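Long-range contacts in 3,6-diketocamphane 1,6 monooxygenase (PDB 4UWM), which catalyses the FMNH2- and oxygen-dependent Baeyer-Villiger oxidation of a diketocamphane to its lactone during (-)-camphor degradation, working as a homodimer: residues E151-F159 with L185-P196; V272-E282 with L311-V321. All coordinates share one frame; numbering follows the deposited sequence.

Contact 1 of 2, residues E151-F159 with L185-P196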
# COMPACT_ATOMS: atom_id res chain seq x y z
N GLU A 151 -1.73 -19.07 -0.07
CA GLU A 151 -0.64 -20.03 -0.29
C GLU A 151 -0.71 -20.63 -1.70
O GLU A 151 0.32 -20.89 -2.31
CB GLU A 151 -0.71 -21.17 0.73
CG GLU A 151 -0.45 -20.71 2.16
CD GLU A 151 -0.71 -21.78 3.19
OE1 GLU A 151 -1.58 -22.66 2.98
OE2 GLU A 151 -0.07 -21.72 4.25
N LYS A 152 -1.91 -20.84 -2.21
CA LYS A 152 -2.05 -21.39 -3.58
C LYS A 152 -1.73 -20.33 -4.65
O LYS A 152 -1.12 -20.64 -5.69
CB LYS A 152 -3.42 -22.04 -3.76
CG LYS A 152 -3.65 -23.23 -2.83
CD LYS A 152 -5.10 -23.69 -2.84
CE LYS A 152 -5.39 -24.57 -4.06
NZ LYS A 152 -4.64 -25.85 -4.01
N ILE A 153 -2.09 -19.07 -4.39
CA ILE A 153 -1.71 -18.01 -5.32
C ILE A 153 -0.19 -17.89 -5.39
O ILE A 153 0.36 -17.76 -6.48
CB ILE A 153 -2.39 -16.68 -4.99
CG1 ILE A 153 -3.84 -16.73 -5.46
CG2 ILE A 153 -1.68 -15.50 -5.68
CD1 ILE A 153 -4.80 -16.02 -4.55
N TRP A 154 0.49 -17.96 -4.23
CA TRP A 154 1.96 -17.86 -4.22
C TRP A 154 2.64 -19.00 -4.99
O TRP A 154 3.74 -18.80 -5.54
CB TRP A 154 2.53 -17.82 -2.79
CG TRP A 154 2.12 -16.59 -2.01
CD1 TRP A 154 1.95 -15.31 -2.50
CD2 TRP A 154 1.84 -16.53 -0.61
NE1 TRP A 154 1.58 -14.46 -1.48
CE2 TRP A 154 1.49 -15.17 -0.32
CE3 TRP A 154 1.83 -17.47 0.43
CZ2 TRP A 154 1.11 -14.75 0.97
CZ3 TRP A 154 1.47 -17.06 1.72
CH2 TRP A 154 1.11 -15.70 1.97
N LYS A 155 2.01 -20.18 -4.99
CA LYS A 155 2.51 -21.35 -5.74
C LYS A 155 2.38 -21.22 -7.26
O LYS A 155 3.12 -21.85 -8.01
CB LYS A 155 1.85 -22.63 -5.24
CG LYS A 155 2.49 -23.12 -3.95
CD LYS A 155 1.81 -24.36 -3.41
CE LYS A 155 2.55 -24.79 -2.16
NZ LYS A 155 1.60 -25.32 -1.14
N ARG A 156 1.45 -20.39 -7.71
CA ARG A 156 1.28 -20.11 -9.14
C ARG A 156 0.93 -21.38 -9.96
O ARG A 156 1.39 -21.53 -11.09
CB ARG A 156 2.50 -19.39 -9.72
CG ARG A 156 2.68 -17.99 -9.13
CD ARG A 156 3.88 -17.26 -9.71
NE ARG A 156 3.64 -16.67 -11.03
CZ ARG A 156 4.25 -17.07 -12.14
NH1 ARG A 156 5.11 -18.07 -12.10
NH2 ARG A 156 4.00 -16.49 -13.30
N GLU A 157 0.18 -22.29 -9.35
CA GLU A 157 -0.39 -23.44 -10.05
C GLU A 157 -1.88 -23.20 -10.23
O GLU A 157 -2.56 -22.77 -9.29
CB GLU A 157 -0.15 -24.75 -9.28
CG GLU A 157 1.30 -25.25 -9.26
CD GLU A 157 1.69 -26.08 -10.47
OE1 GLU A 157 1.17 -25.87 -11.60
OE2 GLU A 157 2.55 -26.98 -10.30
N PRO A 158 -2.41 -23.47 -11.44
CA PRO A 158 -3.83 -23.18 -11.67
C PRO A 158 -4.78 -23.86 -10.70
O PRO A 158 -4.57 -25.01 -10.32
CB PRO A 158 -4.06 -23.64 -13.13
CG PRO A 158 -2.70 -23.55 -13.76
CD PRO A 158 -1.75 -23.96 -12.67
N PHE A 159 -5.79 -23.12 -10.26
CA PHE A 159 -6.90 -23.62 -9.46
C PHE A 159 -8.01 -22.60 -9.53
O PHE A 159 -7.81 -21.45 -9.96
CB PHE A 159 -6.47 -23.86 -8.00
CG PHE A 159 -6.27 -22.59 -7.20
CD1 PHE A 159 -5.13 -21.82 -7.37
CD2 PHE A 159 -7.26 -22.14 -6.31
CE1 PHE A 159 -4.95 -20.64 -6.65
CE2 PHE A 159 -7.08 -20.96 -5.59
CZ PHE A 159 -5.92 -20.22 -5.76
N LEU A 185 2.10 -15.05 -17.90
CA LEU A 185 1.62 -14.37 -16.68
C LEU A 185 2.74 -13.71 -15.86
O LEU A 185 3.84 -14.24 -15.77
CB LEU A 185 0.89 -15.39 -15.81
CG LEU A 185 -0.47 -15.79 -16.38
CD1 LEU A 185 -0.93 -17.12 -15.82
CD2 LEU A 185 -1.49 -14.70 -16.09
N ALA A 186 2.44 -12.55 -15.26
CA ALA A 186 3.34 -11.93 -14.26
C ALA A 186 3.70 -12.89 -13.13
O ALA A 186 2.92 -13.80 -12.79
CB ALA A 186 2.66 -10.70 -13.67
N ASP A 187 4.87 -12.68 -12.54
CA ASP A 187 5.26 -13.45 -11.38
C ASP A 187 5.35 -12.51 -10.17
O ASP A 187 6.35 -11.82 -10.02
CB ASP A 187 6.59 -14.14 -11.65
CG ASP A 187 7.06 -15.01 -10.50
OD1 ASP A 187 6.41 -15.12 -9.44
OD2 ASP A 187 8.13 -15.60 -10.67
N PHE A 188 4.31 -12.51 -9.32
CA PHE A 188 4.33 -11.76 -8.06
C PHE A 188 4.45 -12.67 -6.83
O PHE A 188 3.86 -12.39 -5.79
CB PHE A 188 3.12 -10.81 -7.95
CG PHE A 188 3.11 -9.73 -8.99
CD1 PHE A 188 4.16 -8.80 -9.05
CD2 PHE A 188 2.06 -9.63 -9.92
CE1 PHE A 188 4.16 -7.80 -10.02
CE2 PHE A 188 2.07 -8.64 -10.89
CZ PHE A 188 3.12 -7.72 -10.93
N SER A 189 5.15 -13.81 -6.98
CA SER A 189 5.35 -14.73 -5.87
C SER A 189 6.35 -14.04 -4.91
O SER A 189 7.14 -13.23 -5.37
CB SER A 189 5.90 -16.11 -6.33
OG SER A 189 7.16 -15.96 -6.96
N PRO A 190 6.31 -14.38 -3.61
CA PRO A 190 7.24 -13.74 -2.67
C PRO A 190 8.69 -14.14 -2.98
O PRO A 190 8.92 -15.07 -3.76
CB PRO A 190 6.79 -14.26 -1.31
CG PRO A 190 5.45 -14.86 -1.51
CD PRO A 190 5.43 -15.34 -2.93
N TRP A 191 9.65 -13.43 -2.40
CA TRP A 191 11.09 -13.61 -2.68
C TRP A 191 11.50 -15.10 -2.65
O TRP A 191 11.14 -15.81 -1.73
CB TRP A 191 11.91 -12.85 -1.64
CG TRP A 191 13.38 -12.75 -1.93
CD1 TRP A 191 14.40 -13.34 -1.22
CD2 TRP A 191 14.01 -11.99 -2.97
NE1 TRP A 191 15.62 -13.00 -1.76
CE2 TRP A 191 15.41 -12.18 -2.84
CE3 TRP A 191 13.54 -11.19 -4.02
CZ2 TRP A 191 16.34 -11.58 -3.70
CZ3 TRP A 191 14.46 -10.59 -4.89
CH2 TRP A 191 15.85 -10.78 -4.71
N GLY A 192 12.20 -15.55 -3.69
CA GLY A 192 12.60 -16.96 -3.83
C GLY A 192 11.47 -17.89 -4.26
O GLY A 192 11.63 -19.11 -4.28
N GLY A 193 10.31 -17.33 -4.60
CA GLY A 193 9.20 -18.10 -5.15
C GLY A 193 8.40 -18.90 -4.16
O GLY A 193 7.58 -19.72 -4.55
N LYS A 194 8.63 -18.66 -2.87
CA LYS A 194 8.00 -19.43 -1.80
C LYS A 194 7.23 -18.50 -0.87
O LYS A 194 7.50 -17.31 -0.83
CB LYS A 194 9.06 -20.21 -1.02
CG LYS A 194 10.24 -19.37 -0.56
CD LYS A 194 11.32 -20.22 0.09
CE LYS A 194 12.52 -19.38 0.51
NZ LYS A 194 13.49 -20.17 1.31
N ALA A 195 6.28 -19.06 -0.12
CA ALA A 195 5.54 -18.30 0.88
C ALA A 195 6.52 -17.57 1.81
O ALA A 195 7.63 -18.06 2.05
CB ALA A 195 4.62 -19.20 1.68
N PRO A 196 6.13 -16.37 2.30
CA PRO A 196 7.01 -15.77 3.31
C PRO A 196 6.88 -16.55 4.61
O PRO A 196 5.89 -17.28 4.81
CB PRO A 196 6.41 -14.36 3.49
CG PRO A 196 4.95 -14.58 3.28
CD PRO A 196 4.86 -15.63 2.18
O HOH W 1 5.85 -19.61 -6.87
O HOH W 2 2.22 -14.39 -9.57
O HOH W 3 4.57 -16.97 -16.23
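Asp187 OD1, which faces the side chain of Arg156 across this contact, is gripped by two donors of its own loop. Ser189 OG bonds to Asp187 OD1 at 2.7 Å on the syn lone pair, and Ser189 N reaches Asp187 OD1 at 3.1 Å on the anti side, out of the carboxylate plane, closing an Asx turn. With its oxygen held in this way, the carboxylate lies stacked over one face of the Arg156 guanidinium, the planes 20° apart. Since no N-H points at Asp187 OD1, 3.6 Å from Arg156 NE, the salt bridge there is one of charge alone. Arg156 NH2 donates to Ala186 O at 2.9 Å, the acceptor tilted somewhat out of the guanidinium plane, and to a water that is also bound to Leu185 O. A bend at chi3 (80°) turns the group along this backbone. Arg156 has positive phi, just where helix 139-155 of the TIM-barrel-like luciferase fold ends, and the loop leading to strand 198-202 packs against that end. Trp154 offers the loop a broad flat face, crossed by two prolines whose rigid rings suit CH-pi contact: Pro190 CG lies 3.7 Å from the centroid of the five-membered ring and Pro196 CD 3.7 Å from that of the six-membered ring. Small Ala195 fits obliquely beside them, its CB 3.5 Å from Trp154 CE3. Trp154 NE1 donates to Ala89 O of helix 85-98.

Contact 2 of 2, residues V272-E282 with L311-V321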
# COMPACT_ATOMS: atom_id res chain seq x y z
N VAL A 272 10.84 7.79 31.44
CA VAL A 272 9.63 6.99 31.29
C VAL A 272 8.46 7.65 32.00
O VAL A 272 7.42 7.90 31.39
CB VAL A 272 9.81 5.54 31.82
CG1 VAL A 272 8.49 4.78 31.83
CG2 VAL A 272 10.85 4.79 31.02
N MET A 273 8.63 7.94 33.29
CA MET A 273 7.56 8.53 34.10
C MET A 273 7.07 9.86 33.54
O MET A 273 5.86 10.15 33.56
CB MET A 273 8.01 8.75 35.55
CG MET A 273 8.40 7.51 36.33
SD MET A 273 7.04 6.38 36.69
CE MET A 273 5.98 7.39 37.73
N GLU A 274 8.00 10.68 33.07
CA GLU A 274 7.68 12.04 32.66
C GLU A 274 7.54 12.22 31.16
O GLU A 274 7.14 13.29 30.71
CB GLU A 274 8.73 13.02 33.22
CG GLU A 274 8.63 13.24 34.73
CD GLU A 274 9.71 14.16 35.30
OE1 GLU A 274 10.41 14.86 34.53
OE2 GLU A 274 9.86 14.20 36.54
N GLY A 275 7.83 11.17 30.38
CA GLY A 275 7.79 11.28 28.91
C GLY A 275 6.60 10.62 28.21
O GLY A 275 5.60 10.29 28.84
N PRO A 276 6.70 10.44 26.87
CA PRO A 276 5.67 9.83 26.01
C PRO A 276 5.13 8.48 26.52
O PRO A 276 3.93 8.25 26.45
CB PRO A 276 6.42 9.61 24.70
CG PRO A 276 7.37 10.76 24.64
CD PRO A 276 7.82 10.98 26.07
N ILE A 277 6.01 7.62 27.02
CA ILE A 277 5.61 6.29 27.53
C ILE A 277 4.67 6.42 28.73
O ILE A 277 3.55 5.91 28.71
CB ILE A 277 6.83 5.39 27.82
CG1 ILE A 277 7.67 5.24 26.55
CG2 ILE A 277 6.42 4.04 28.40
CD1 ILE A 277 9.07 4.69 26.75
N GLY A 278 5.10 7.14 29.77
CA GLY A 278 4.24 7.36 30.93
C GLY A 278 2.95 8.04 30.57
O GLY A 278 1.91 7.71 31.14
N TYR A 279 2.99 8.98 29.62
CA TYR A 279 1.79 9.67 29.15
C TYR A 279 0.75 8.71 28.53
O TYR A 279 -0.45 8.76 28.86
CB TYR A 279 2.13 10.80 28.15
CG TYR A 279 0.91 11.53 27.67
CD1 TYR A 279 0.28 12.48 28.48
CD2 TYR A 279 0.33 11.23 26.43
CE1 TYR A 279 -0.87 13.14 28.05
CE2 TYR A 279 -0.81 11.87 26.00
CZ TYR A 279 -1.41 12.83 26.81
OH TYR A 279 -2.54 13.47 26.38
N CYS A 280 1.22 7.84 27.64
CA CYS A 280 0.34 6.90 26.94
C CYS A 280 -0.28 5.93 27.95
O CYS A 280 -1.50 5.74 27.99
CB CYS A 280 1.13 6.12 25.89
SG CYS A 280 0.12 4.90 25.00
N PHE A 281 0.56 5.34 28.80
CA PHE A 281 0.09 4.43 29.84
C PHE A 281 -0.91 5.05 30.80
O PHE A 281 -1.95 4.47 31.04
CB PHE A 281 1.26 3.80 30.60
CG PHE A 281 1.78 2.55 29.95
CD1 PHE A 281 1.22 1.32 30.24
CD2 PHE A 281 2.80 2.62 29.01
CE1 PHE A 281 1.69 0.16 29.64
CE2 PHE A 281 3.28 1.47 28.40
CZ PHE A 281 2.72 0.24 28.72
N GLU A 282 -0.59 6.23 31.31
CA GLU A 282 -1.49 6.94 32.23
C GLU A 282 -2.82 7.32 31.60
O GLU A 282 -3.87 7.16 32.22
CB GLU A 282 -0.82 8.23 32.73
CG GLU A 282 -1.35 8.75 34.05
CD GLU A 282 -0.65 8.08 35.21
OE1 GLU A 282 -1.07 6.97 35.58
OE2 GLU A 282 0.33 8.66 35.72
N LEU A 311 1.28 3.25 37.34
CA LEU A 311 2.40 3.52 36.46
C LEU A 311 3.74 3.15 37.09
O LEU A 311 4.53 2.41 36.50
CB LEU A 311 2.39 4.98 35.99
CG LEU A 311 3.50 5.48 35.07
CD1 LEU A 311 3.68 4.58 33.85
CD2 LEU A 311 3.20 6.91 34.66
N GLU A 312 4.00 3.67 38.29
CA GLU A 312 5.26 3.42 38.97
C GLU A 312 5.49 1.95 39.26
O GLU A 312 6.62 1.46 39.15
CB GLU A 312 5.37 4.25 40.26
CG GLU A 312 6.72 4.13 40.96
CD GLU A 312 6.98 5.22 41.97
OE1 GLU A 312 6.03 5.68 42.65
OE2 GLU A 312 8.16 5.64 42.09
N PHE A 313 4.43 1.23 39.61
CA PHE A 313 4.55 -0.22 39.76
C PHE A 313 5.07 -0.87 38.47
O PHE A 313 6.00 -1.69 38.51
CB PHE A 313 3.21 -0.85 40.16
CG PHE A 313 3.18 -2.34 39.94
CD1 PHE A 313 3.90 -3.19 40.78
CD2 PHE A 313 2.47 -2.89 38.88
CE1 PHE A 313 3.89 -4.56 40.57
CE2 PHE A 313 2.47 -4.26 38.66
CZ PHE A 313 3.18 -5.10 39.51
N LEU A 314 4.48 -0.49 37.34
CA LEU A 314 4.87 -1.01 36.03
C LEU A 314 6.32 -0.65 35.71
O LEU A 314 7.11 -1.50 35.33
CB LEU A 314 3.92 -0.51 34.92
CG LEU A 314 2.46 -0.99 34.95
CD1 LEU A 314 1.64 -0.33 33.86
CD2 LEU A 314 2.37 -2.51 34.83
N VAL A 315 6.67 0.62 35.92
CA VAL A 315 8.04 1.07 35.67
C VAL A 315 9.07 0.33 36.52
O VAL A 315 10.15 -0.02 36.03
CB VAL A 315 8.16 2.60 35.85
CG1 VAL A 315 9.57 3.07 35.53
CG2 VAL A 315 7.17 3.31 34.95
N ASP A 316 8.73 0.06 37.78
CA ASP A 316 9.65 -0.59 38.73
C ASP A 316 9.78 -2.11 38.60
O ASP A 316 10.85 -2.67 38.85
CB ASP A 316 9.25 -0.23 40.17
CG ASP A 316 9.53 1.22 40.51
OD1 ASP A 316 10.50 1.80 39.99
OD2 ASP A 316 8.77 1.79 41.32
N ASN A 317 8.69 -2.78 38.22
CA ASN A 317 8.62 -4.24 38.31
C ASN A 317 8.34 -4.98 37.01
O ASN A 317 8.59 -6.19 36.92
CB ASN A 317 7.56 -4.63 39.34
CG ASN A 317 7.75 -3.92 40.67
OD1 ASN A 317 8.56 -4.34 41.49
ND2 ASN A 317 7.01 -2.84 40.88
N VAL A 318 7.81 -4.28 36.01
CA VAL A 318 7.38 -4.90 34.74
C VAL A 318 8.23 -4.44 33.56
O VAL A 318 8.90 -5.27 32.92
CB VAL A 318 5.89 -4.64 34.46
CG1 VAL A 318 5.48 -5.27 33.13
CG2 VAL A 318 5.03 -5.19 35.59
N PHE A 319 8.23 -3.14 33.29
CA PHE A 319 8.97 -2.59 32.15
C PHE A 319 10.43 -2.91 32.28
O PHE A 319 10.95 -3.02 33.38
CB PHE A 319 8.82 -1.07 32.05
CG PHE A 319 7.43 -0.59 31.83
CD1 PHE A 319 6.39 -1.48 31.55
CD2 PHE A 319 7.15 0.77 31.86
CE1 PHE A 319 5.11 -1.02 31.32
CE2 PHE A 319 5.86 1.23 31.64
CZ PHE A 319 4.84 0.34 31.37
N LEU A 320 11.09 -3.06 31.15
CA LEU A 320 12.51 -3.29 31.13
C LEU A 320 13.20 -1.93 31.03
O LEU A 320 13.59 -1.50 29.95
CB LEU A 320 12.88 -4.21 29.96
CG LEU A 320 12.26 -5.61 30.04
CD1 LEU A 320 12.65 -6.44 28.82
CD2 LEU A 320 12.66 -6.33 31.32
N VAL A 321 13.32 -1.26 32.19
CA VAL A 321 13.83 0.12 32.29
C VAL A 321 15.07 0.24 33.22
O VAL A 321 15.14 -0.42 34.26
CB VAL A 321 12.71 1.07 32.79
CG1 VAL A 321 13.21 2.50 32.98
CG2 VAL A 321 11.54 1.06 31.83
O HOH W 4 -0.40 5.27 37.43
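This is a buried, almost wholly apolar contact within the excursion between strands 254-261 and 320-322, where helix 311-317 and the turn after it pack on the end of helix 265-274 and the start of helix 276-291. The short segments 276-282 and 311-317 approach to 11.0 Å between axes, at 130°. Leu311 is a knob among Gly278, Phe281, Glu282 and, in one of its two conformers, Met273, whose flexible chain then also brings its sulfur toward Val315. Gly278, lacking a side chain, leaves room for the leucine branches, Leu311 CD2 lying 3.8 Å from Gly278 O. The carboxylate end of Glu282 crosses this leucine at about a right angle, Glu282 OE2 3.5 Å from Leu311 CD2, and a water joins Glu282 OE1 to Leu311 N. Val315 CG2 meets Val272 CG1 tip to tip at 3.7 Å. Phe319 points CZ at the centre of one Phe281 face, 3.4 Å from Phe281 CZ, with the ring planes inclined at 54°. Leu314 CD1 lies obliquely beside Phe281, 4.0 Å from its CD1. Toward the barrel, Val272 CG2 rests on the branches of Val321, while Phe281 and Phe319 both touch Thr258 of strand 254-261; Ile286, farther along helix 276-291, packs against Leu311 and Leu314.

How the contacts relate
Contacts 1 and 2 lie on opposite sides of the chain's centre, their own centres 45 Å apart and their nearest atoms about 27 Å, so neither touches the other. They follow in series along the chain, contact 1 closing before contact 2 opens, and all four segments belong to the luciferase-like monooxygenase family region. Their settings differ: contact 1 adjoins the second subunit, which packs on Leu185, Ala186 and Phe188, whereas contact 2 is untouched by it. In contact 2 the side chain of Phe281 is about 8 Å from FMN and about 9 Å from that of FMN-binding His10. From contact 1, the side chain of Pro196 is about 11 Å from that of FMN-binding Met76.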